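Side-chain contacts in histidine-containing phosphotransfer protein 2 (Oryza sativa, PDB 1YVI), which relays phosphate from cytokinin sensor histidine kinases to response regulators as a positive mediator of the multistep His-to-Asp phosphorelay: residues A[74-79]-A[103-108]; A[99-104]-A[114-119]. All blocks are in the same frame, centred on the assembly; numbering follows the deposited sequence.

How the contacts relate
Three consecutive helices carry both contacts. Going from the N terminus, the chain runs along helix 72-89, turns, returns as helix 92-106, and turns again into helix 110-142. Contact 1 closes the first hairpin, bringing 74-79 against 103-108; contact 2 closes the second, with 99-104 against 114-119. The two closures overlap rather than nest: contact 2 starts before contact 1 has ended, and both include Q103 and F104. Helix 92-106 is thus the middle element: C105 meets 74-79 and F104 leans on 114-119, while F101 reaches both neighbours. The contact centres are about 8 Å apart, and all four segments belong to the HPt domain.

Contact 1 (A[74-79]-A[103-108]); sequences KVDAYV and QFCQDK
C105 lays its sulphur against the V75 side chain and against the backbone N and CB of D76, and these two pairs make up the whole contact. C105 SG lies 3.7 Å from V75 CG1, an apolar touch, and it also rests on the helix backbone beside D76 N. On the D76 side it is the methylene that meets it, with D76 CB 3.8 Å from C105 SG, while C105 CB packs alongside D76 CG. A chi1 of -67° places SG anti to the carbonyl carbon of C105 and turns it toward V75 and D76. The backbones come close here, D76 CA and C105 CA being 6.0 Å apart, as a side chain as small as cysteine allows.

One step out, the D76 carboxylate forms a salt bridge from OD1 to R102 NE, close to the buried sulphur. V75 also leans on F101, and C105 on C113 of helix 110-142. Behind C105 the helix is finished by a Schellman motif: K108 takes positive phi, and K108 N bonds back to C105 O at 3.0 Å. On the exposed flank Q103 NE2 reaches D107 OD1 at 2.9 Å, approaching from above the carboxylate plane. The contact joins helices 72-89 and 92-106, neighbours in the antiparallel four-helix bundle characteristic of HPt domains; H80, the predicted phosphorylation site, directly follows 74-79.

Contact 2 (A[99-104]-A[114-119]); sequences MQFRQF and LMALAV
F101 and F104, one helical turn apart, receive A116 between them. The tight part is at F101: A116 CB sits over one face of the ring, 3.7 Å from its centroid and 15° off the ring normal, a CH-pi contact displaced somewhat toward the rim at CD2. L117 takes up another side of the same ring. Its CD1 methyl lies at the ring edge, in plane, 3.9 Å from F101 CE2, and L117 N comes to 3.6 Å from that same carbon at an oblique angle. F101 CG is anti to the backbone N (chi1 -164°), which carries the ring across to the facing helix, and the small A116 lets the backbones close to 5.9 Å between F101 CA and A116 CA.

F104 makes the lighter half. Its ring meets the other flank of the A116 methyl obliquely, with F104 CD2 3.7 Å from A116 CB. It gives up far less surface than F101 and remains partly exposed, so this flank is the looser one, toward solvent.

The two segments run nearly antiparallel, at 166°, their short axes coming to 9.6 Å at closest approach. Helix 42-65 comes up to this seam through I61, which touches both F101 and L117, and through A62 against L117. Helix 72-89 adds V79 to the surroundings of F101, while C113 and V120 extend its packing along helix 110-142, so the F101 ring sits where all four bundle helices meet.

Contact 1 (A[74-79]-A[103-108])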
ATOM      1  N   LYS A  74     -12.054  -5.883  16.076  1.00 12.10           N
ATOM      2  CA  LYS A  74     -10.615  -5.921  15.859  1.00 13.84           C
ATOM      3  C   LYS A  74     -10.253  -5.986  14.370  1.00 13.44           C
ATOM      4  O   LYS A  74      -9.326  -5.303  13.899  1.00 13.25           O
ATOM      5  CB  LYS A  74      -9.981  -7.066  16.656  1.00 15.69           C
ATOM      6  CG  LYS A  74      -8.445  -6.936  16.770  1.00 19.90           C
ATOM      7  CD  LYS A  74      -7.871  -8.055  17.674  1.00 20.14           C
ATOM      8  CE  LYS A  74      -6.313  -7.991  17.733  1.00 27.90           C
ATOM      9  NZ  LYS A  74      -5.771  -8.810  18.890  1.00 29.43           N
ATOM     10  N   VAL A  75     -11.013  -6.745  13.594  1.00 11.36           N
ATOM     11  CA  VAL A  75     -10.905  -6.603  12.140  1.00  9.62           C
ATOM     12  C   VAL A  75     -11.041  -5.176  11.657  1.00  9.95           C
ATOM     13  O   VAL A  75     -10.241  -4.673  10.849  1.00 13.00           O
ATOM     14  CB  VAL A  75     -11.938  -7.564  11.420  1.00 13.99           C
ATOM     15  CG1 VAL A  75     -11.807  -7.430   9.853  1.00 16.01           C
ATOM     16  CG2 VAL A  75     -11.669  -9.039  11.886  1.00 11.03           C
ATOM     17  N   ASP A  76     -12.076  -4.515  12.109  1.00  9.55           N
ATOM     18  CA  ASP A  76     -12.383  -3.162  11.690  1.00 13.64           C
ATOM     19  C   ASP A  76     -11.207  -2.246  12.100  1.00 11.71           C
ATOM     20  O   ASP A  76     -10.748  -1.408  11.315  1.00 13.86           O
ATOM     21  CB  ASP A  76     -13.681  -2.782  12.409  1.00 13.46           C
ATOM     22  CG  ASP A  76     -14.439  -1.648  11.766  1.00 17.90           C
ATOM     23  OD1 ASP A  76     -14.037  -1.072  10.747  1.00 19.55           O
ATOM     24  OD2 ASP A  76     -15.483  -1.290  12.346  1.00 17.23           O
ATOM     25  N   ALA A  77     -10.735  -2.391  13.332  1.00 12.25           N
ATOM     26  CA  ALA A  77      -9.554  -1.614  13.812  1.00 14.53           C
ATOM     27  C   ALA A  77      -8.324  -1.860  12.931  1.00 11.03           C
ATOM     28  O   ALA A  77      -7.651  -0.903  12.633  1.00 11.36           O
ATOM     29  CB  ALA A  77      -9.222  -1.971  15.262  1.00 10.29           C
ATOM     30  N   TYR A  78      -7.997  -3.126  12.571  1.00  9.89           N
ATOM     31  CA  TYR A  78      -6.846  -3.385  11.670  1.00 14.90           C
ATOM     32  C   TYR A  78      -7.021  -2.792  10.283  1.00 13.30           C
ATOM     33  O   TYR A  78      -6.083  -2.239   9.701  1.00 12.29           O
ATOM     34  CB  TYR A  78      -6.582  -4.870  11.469  1.00 11.13           C
ATOM     35  CG  TYR A  78      -5.657  -5.449  12.512  1.00 19.21           C
ATOM     36  CD1 TYR A  78      -4.325  -5.064  12.597  1.00 23.78           C
ATOM     37  CD2 TYR A  78      -6.095  -6.429  13.350  1.00 26.96           C
ATOM     38  CE1 TYR A  78      -3.465  -5.648  13.549  1.00 26.51           C
ATOM     39  CE2 TYR A  78      -5.262  -6.999  14.302  1.00 33.32           C
ATOM     40  CZ  TYR A  78      -3.945  -6.626  14.373  1.00 25.94           C
ATOM     41  OH  TYR A  78      -3.199  -7.181  15.369  1.00 31.41           O
ATOM     42  N   VAL A  79      -8.219  -2.943   9.729  1.00 11.08           N
ATOM     43  CA  VAL A  79      -8.536  -2.317   8.435  1.00 12.91           C
ATOM     44  C   VAL A  79      -8.361  -0.780   8.531  1.00 12.01           C
ATOM     45  O   VAL A  79      -7.884  -0.132   7.626  1.00 10.83           O
ATOM     46  CB  VAL A  79      -9.996  -2.759   7.986  1.00 11.77           C
ATOM     47  CG1 VAL A  79     -10.511  -1.908   6.823  1.00 10.84           C
ATOM     48  CG2 VAL A  79      -9.932  -4.291   7.640  1.00 11.65           C
ATOM     49  N   GLN A 103     -18.068  -1.947   6.136  1.00 16.27           N
ATOM     50  CA  GLN A 103     -19.469  -2.402   6.065  1.00 18.08           C
ATOM     51  C   GLN A 103     -19.593  -3.909   6.423  1.00 13.41           C
ATOM     52  O   GLN A 103     -20.521  -4.292   7.107  1.00 18.09           O
ATOM     53  CB  GLN A 103     -20.055  -2.122   4.687  1.00 17.06           C
ATOM     54  CG  GLN A 103     -21.526  -2.490   4.575  1.00 20.75           C
ATOM     55  CD  GLN A 103     -22.381  -1.651   5.476  1.00 25.45           C
ATOM     56  OE1 GLN A 103     -22.318  -0.433   5.412  1.00 30.99           O
ATOM     57  NE2 GLN A 103     -23.199  -2.295   6.325  1.00 23.22           N
ATOM     58  N   PHE A 104     -18.674  -4.730   5.937  1.00 13.45           N
ATOM     59  CA  PHE A 104     -18.653  -6.177   6.247  1.00 14.43           C
ATOM     60  C   PHE A 104     -18.411  -6.463   7.711  1.00 16.83           C
ATOM     61  O   PHE A 104     -18.886  -7.465   8.225  1.00 15.11           O
ATOM     62  CB  PHE A 104     -17.687  -6.910   5.322  1.00 10.82           C
ATOM     63  CG  PHE A 104     -17.868  -6.522   3.880  1.00 12.78           C
ATOM     64  CD1 PHE A 104     -19.138  -6.705   3.243  1.00 17.40           C
ATOM     65  CD2 PHE A 104     -16.849  -5.937   3.175  1.00 12.56           C
ATOM     66  CE1 PHE A 104     -19.331  -6.302   1.954  1.00 17.17           C
ATOM     67  CE2 PHE A 104     -17.038  -5.512   1.844  1.00 15.20           C
ATOM     68  CZ  PHE A 104     -18.298  -5.704   1.234  1.00 15.01           C
ATOM     69  N   CYS A 105     -17.662  -5.587   8.392  1.00 20.32           N
ATOM     70  CA  CYS A 105     -17.502  -5.672   9.876  1.00 16.17           C
ATOM     71  C   CYS A 105     -18.775  -5.322  10.583  1.00 19.10           C
ATOM     72  O   CYS A 105     -19.186  -6.030  11.490  1.00 17.43           O
ATOM     73  CB  CYS A 105     -16.396  -4.737  10.360  1.00 16.58           C
ATOM     74  SG  CYS A 105     -14.785  -5.270   9.769  1.00 16.07           S
ATOM     75  N   GLN A 106     -19.446  -4.274  10.113  1.00 18.90           N
ATOM     76  CA  GLN A 106     -20.755  -3.924  10.642  1.00 19.95           C
ATOM     77  C   GLN A 106     -21.801  -4.998  10.398  1.00 19.32           C
ATOM     78  O   GLN A 106     -22.650  -5.238  11.257  1.00 15.92           O
ATOM     79  CB  GLN A 106     -21.238  -2.609  10.033  1.00 24.71           C
ATOM     80  CG  GLN A 106     -22.734  -2.388  10.269  1.00 33.13           C
ATOM     81  CD  GLN A 106     -23.172  -0.950  10.090  1.00 42.42           C
ATOM     82  OE1 GLN A 106     -23.015  -0.355   9.015  1.00 42.92           O
ATOM     83  NE2 GLN A 106     -23.732  -0.377  11.156  1.00 46.65           N
ATOM     84  N   ASP A 107     -21.757  -5.644   9.225  1.00 17.21           N
ATOM     85  CA  ASP A 107     -22.676  -6.753   8.903  1.00 15.26           C
ATOM     86  C   ASP A 107     -22.303  -8.014   9.642  1.00 17.14           C
ATOM     87  O   ASP A 107     -23.027  -9.021   9.581  1.00 17.44           O
ATOM     88  CB  ASP A 107     -22.637  -7.078   7.389  1.00 15.41           C
ATOM     89  CG  ASP A 107     -23.251  -5.976   6.529  1.00 18.39           C
ATOM     90  OD1 ASP A 107     -23.870  -5.039   7.097  1.00 17.18           O
ATOM     91  OD2 ASP A 107     -23.065  -6.021   5.291  1.00 20.64           O
ATOM     92  N   LYS A 108     -21.143  -7.996  10.288  1.00 14.43           N
ATOM     93  CA  LYS A 108     -20.601  -9.176  10.924  1.00 13.42           C
ATOM     94  C   LYS A 108     -20.577 -10.382   9.958  1.00 16.87           C
ATOM     95  O   LYS A 108     -21.051 -11.462  10.265  1.00 14.37           O
ATOM     96  CB  LYS A 108     -21.350  -9.505  12.204  1.00 18.11           C
ATOM     97  CG  LYS A 108     -21.311  -8.338  13.229  1.00 19.71           C
ATOM     98  CD  LYS A 108     -22.134  -8.724  14.456  1.00 31.61           C
ATOM     99  CE  LYS A 108     -21.832  -7.858  15.639  1.00 39.95           C
ATOM    100  NZ  LYS A 108     -22.084  -8.635  16.912  1.00 47.38           N
TER

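Contact 2 (A[99-104]-A[114-119])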
ATOM      1  N   MET A  99     -12.015   1.384   3.200  1.00 15.26           N
ATOM      2  CA  MET A  99     -13.204   2.156   3.510  1.00 16.02           C
ATOM      3  C   MET A  99     -14.453   1.318   3.363  1.00 19.36           C
ATOM      4  O   MET A  99     -15.326   1.294   4.252  1.00 15.05           O
ATOM      5  CB  MET A  99     -13.243   3.387   2.613  1.00 16.36           C
ATOM      6  CG  MET A  99     -12.270   4.448   3.115  1.00 19.62           C
ATOM      7  SD  MET A  99     -12.000   5.849   2.022  1.00 25.04           S
ATOM      8  CE  MET A  99     -13.577   6.679   2.073  1.00 26.14           C
ATOM      9  N   GLN A 100     -14.526   0.588   2.266  1.00 16.18           N
ATOM     10  CA  GLN A 100     -15.730  -0.208   1.955  1.00 20.68           C
ATOM     11  C   GLN A 100     -15.784  -1.390   2.935  1.00 18.35           C
ATOM     12  O   GLN A 100     -16.834  -1.843   3.378  1.00 16.70           O
ATOM     13  CB  GLN A 100     -15.611  -0.733   0.499  1.00 21.77           C
ATOM     14  CG  GLN A 100     -16.753  -1.686   0.083  1.00 28.75           C
ATOM     15  CD  GLN A 100     -17.210  -1.525  -1.383  1.00 41.47           C
ATOM     16  OE1 GLN A 100     -16.407  -1.565  -2.334  1.00 33.19           O
ATOM     17  NE2 GLN A 100     -18.519  -1.364  -1.564  1.00 47.52           N
ATOM     18  N   PHE A 101     -14.594  -1.851   3.295  1.00 17.54           N
ATOM     19  CA  PHE A 101     -14.382  -3.061   4.088  1.00 19.00           C
ATOM     20  C   PHE A 101     -15.100  -2.946   5.427  1.00 15.34           C
ATOM     21  O   PHE A 101     -15.593  -3.955   5.963  1.00 16.07           O
ATOM     22  CB  PHE A 101     -12.833  -3.246   4.199  1.00 17.81           C
ATOM     23  CG  PHE A 101     -12.353  -4.602   4.643  1.00 18.35           C
ATOM     24  CD1 PHE A 101     -13.008  -5.343   5.630  1.00 12.00           C
ATOM     25  CD2 PHE A 101     -11.149  -5.103   4.134  1.00 14.89           C
ATOM     26  CE1 PHE A 101     -12.491  -6.586   6.069  1.00 14.40           C
ATOM     27  CE2 PHE A 101     -10.627  -6.371   4.588  1.00 18.95           C
ATOM     28  CZ  PHE A 101     -11.303  -7.101   5.537  1.00 16.01           C
ATOM     29  N   ARG A 102     -15.212  -1.720   5.976  1.00 19.01           N
ATOM     30  CA  ARG A 102     -15.952  -1.508   7.258  1.00 18.73           C
ATOM     31  C   ARG A 102     -17.383  -2.066   7.270  1.00 20.56           C
ATOM     32  O   ARG A 102     -17.910  -2.470   8.319  1.00 19.55           O
ATOM     33  CB  ARG A 102     -16.100  -0.011   7.598  1.00 19.82           C
ATOM     34  CG  ARG A 102     -14.788   0.721   7.930  1.00 25.37           C
ATOM     35  CD  ARG A 102     -14.995   1.910   8.895  1.00 19.35           C
ATOM     36  NE  ARG A 102     -15.262   1.463  10.251  1.00 23.10           N
ATOM     37  CZ  ARG A 102     -16.049   2.089  11.123  1.00 24.30           C
ATOM     38  NH1 ARG A 102     -16.640   3.240  10.798  1.00 27.95           N
ATOM     39  NH2 ARG A 102     -16.247   1.555  12.334  1.00 17.59           N
ATOM     40  N   GLN A 103     -18.068  -1.947   6.136  1.00 16.27           N
ATOM     41  CA  GLN A 103     -19.469  -2.402   6.065  1.00 18.08           C
ATOM     42  C   GLN A 103     -19.593  -3.909   6.423  1.00 13.41           C
ATOM     43  O   GLN A 103     -20.521  -4.292   7.107  1.00 18.09           O
ATOM     44  CB  GLN A 103     -20.055  -2.122   4.687  1.00 17.06           C
ATOM     45  CG  GLN A 103     -21.526  -2.490   4.575  1.00 20.75           C
ATOM     46  CD  GLN A 103     -22.381  -1.651   5.476  1.00 25.45           C
ATOM     47  OE1 GLN A 103     -22.318  -0.433   5.412  1.00 30.99           O
ATOM     48  NE2 GLN A 103     -23.199  -2.295   6.325  1.00 23.22           N
ATOM     49  N   PHE A 104     -18.674  -4.730   5.937  1.00 13.45           N
ATOM     50  CA  PHE A 104     -18.653  -6.177   6.247  1.00 14.43           C
ATOM     51  C   PHE A 104     -18.411  -6.463   7.711  1.00 16.83           C
ATOM     52  O   PHE A 104     -18.886  -7.465   8.225  1.00 15.11           O
ATOM     53  CB  PHE A 104     -17.687  -6.910   5.322  1.00 10.82           C
ATOM     54  CG  PHE A 104     -17.868  -6.522   3.880  1.00 12.78           C
ATOM     55  CD1 PHE A 104     -19.138  -6.705   3.243  1.00 17.40           C
ATOM     56  CD2 PHE A 104     -16.849  -5.937   3.175  1.00 12.56           C
ATOM     57  CE1 PHE A 104     -19.331  -6.302   1.954  1.00 17.17           C
ATOM     58  CE2 PHE A 104     -17.038  -5.512   1.844  1.00 15.20           C
ATOM     59  CZ  PHE A 104     -18.298  -5.704   1.234  1.00 15.01           C
ATOM     60  N   LEU A 114     -13.616 -11.666   4.138  1.00 12.93           N
ATOM     61  CA  LEU A 114     -12.684 -12.487   3.361  1.00 13.98           C
ATOM     62  C   LEU A 114     -12.612 -12.048   1.922  1.00 16.01           C
ATOM     63  O   LEU A 114     -11.522 -11.966   1.351  1.00 16.79           O
ATOM     64  CB  LEU A 114     -12.964 -14.002   3.518  1.00 17.72           C
ATOM     65  CG  LEU A 114     -12.482 -14.688   4.789  1.00 17.24           C
ATOM     66  CD1 LEU A 114     -13.163 -16.089   4.921  1.00 18.77           C
ATOM     67  CD2 LEU A 114     -10.987 -14.854   4.854  1.00 16.88           C
ATOM     68  N   MET A 115     -13.750 -11.707   1.336  1.00 11.54           N
ATOM     69  CA  MET A 115     -13.797 -11.260  -0.076  1.00 13.84           C
ATOM     70  C   MET A 115     -13.223  -9.867  -0.184  1.00 14.44           C
ATOM     71  O   MET A 115     -12.481  -9.575  -1.135  1.00 12.48           O
ATOM     72  CB  MET A 115     -15.231 -11.235  -0.639  1.00 13.39           C
ATOM     73  CG  MET A 115     -15.829 -12.622  -1.000  1.00 17.81           C
ATOM     74  SD  MET A 115     -17.324 -12.315  -2.011  1.00 21.61           S
ATOM     75  CE  MET A 115     -16.637 -11.888  -3.637  1.00 22.64           C
ATOM     76  N   ALA A 116     -13.459  -9.039   0.830  1.00 11.70           N
ATOM     77  CA  ALA A 116     -12.843  -7.694   0.856  1.00 12.02           C
ATOM     78  C   ALA A 116     -11.295  -7.754   1.007  1.00 13.50           C
ATOM     79  O   ALA A 116     -10.565  -6.984   0.372  1.00 11.27           O
ATOM     80  CB  ALA A 116     -13.494  -6.814   1.973  1.00 12.57           C
ATOM     81  N   LEU A 117     -10.826  -8.686   1.849  1.00 12.12           N
ATOM     82  CA  LEU A 117      -9.396  -8.849   2.073  1.00 11.94           C
ATOM     83  C   LEU A 117      -8.707  -9.336   0.811  1.00 11.31           C
ATOM     84  O   LEU A 117      -7.576  -8.896   0.512  1.00  8.74           O
ATOM     85  CB  LEU A 117      -9.099  -9.803   3.229  1.00 10.14           C
ATOM     86  CG  LEU A 117      -7.621  -9.785   3.721  1.00  9.78           C
ATOM     87  CD1 LEU A 117      -7.261  -8.361   4.290  1.00 12.61           C
ATOM     88  CD2 LEU A 117      -7.547 -10.903   4.790  1.00  8.99           C
ATOM     89  N   ALA A 118      -9.390 -10.191   0.035  1.00  9.20           N
ATOM     90  CA  ALA A 118      -8.813 -10.584  -1.255  1.00 11.11           C
ATOM     91  C   ALA A 118      -8.614  -9.367  -2.180  1.00 10.51           C
ATOM     92  O   ALA A 118      -7.594  -9.269  -2.872  1.00  9.97           O
ATOM     93  CB  ALA A 118      -9.691 -11.665  -1.937  1.00 12.83           C
ATOM     94  N   VAL A 119      -9.584  -8.435  -2.209  1.00 12.37           N
ATOM     95  CA  VAL A 119      -9.424  -7.204  -3.002  1.00 12.78           C
ATOM     96  C   VAL A 119      -8.261  -6.349  -2.411  1.00  7.98           C
ATOM     97  O   VAL A 119      -7.484  -5.693  -3.164  1.00 13.17           O
ATOM     98  CB  VAL A 119     -10.793  -6.374  -3.110  1.00 15.38           C
ATOM     99  CG1 VAL A 119     -10.605  -5.085  -3.931  1.00 13.22           C
ATOM    100  CG2 VAL A 119     -12.005  -7.293  -3.700  1.00 10.57           C
TER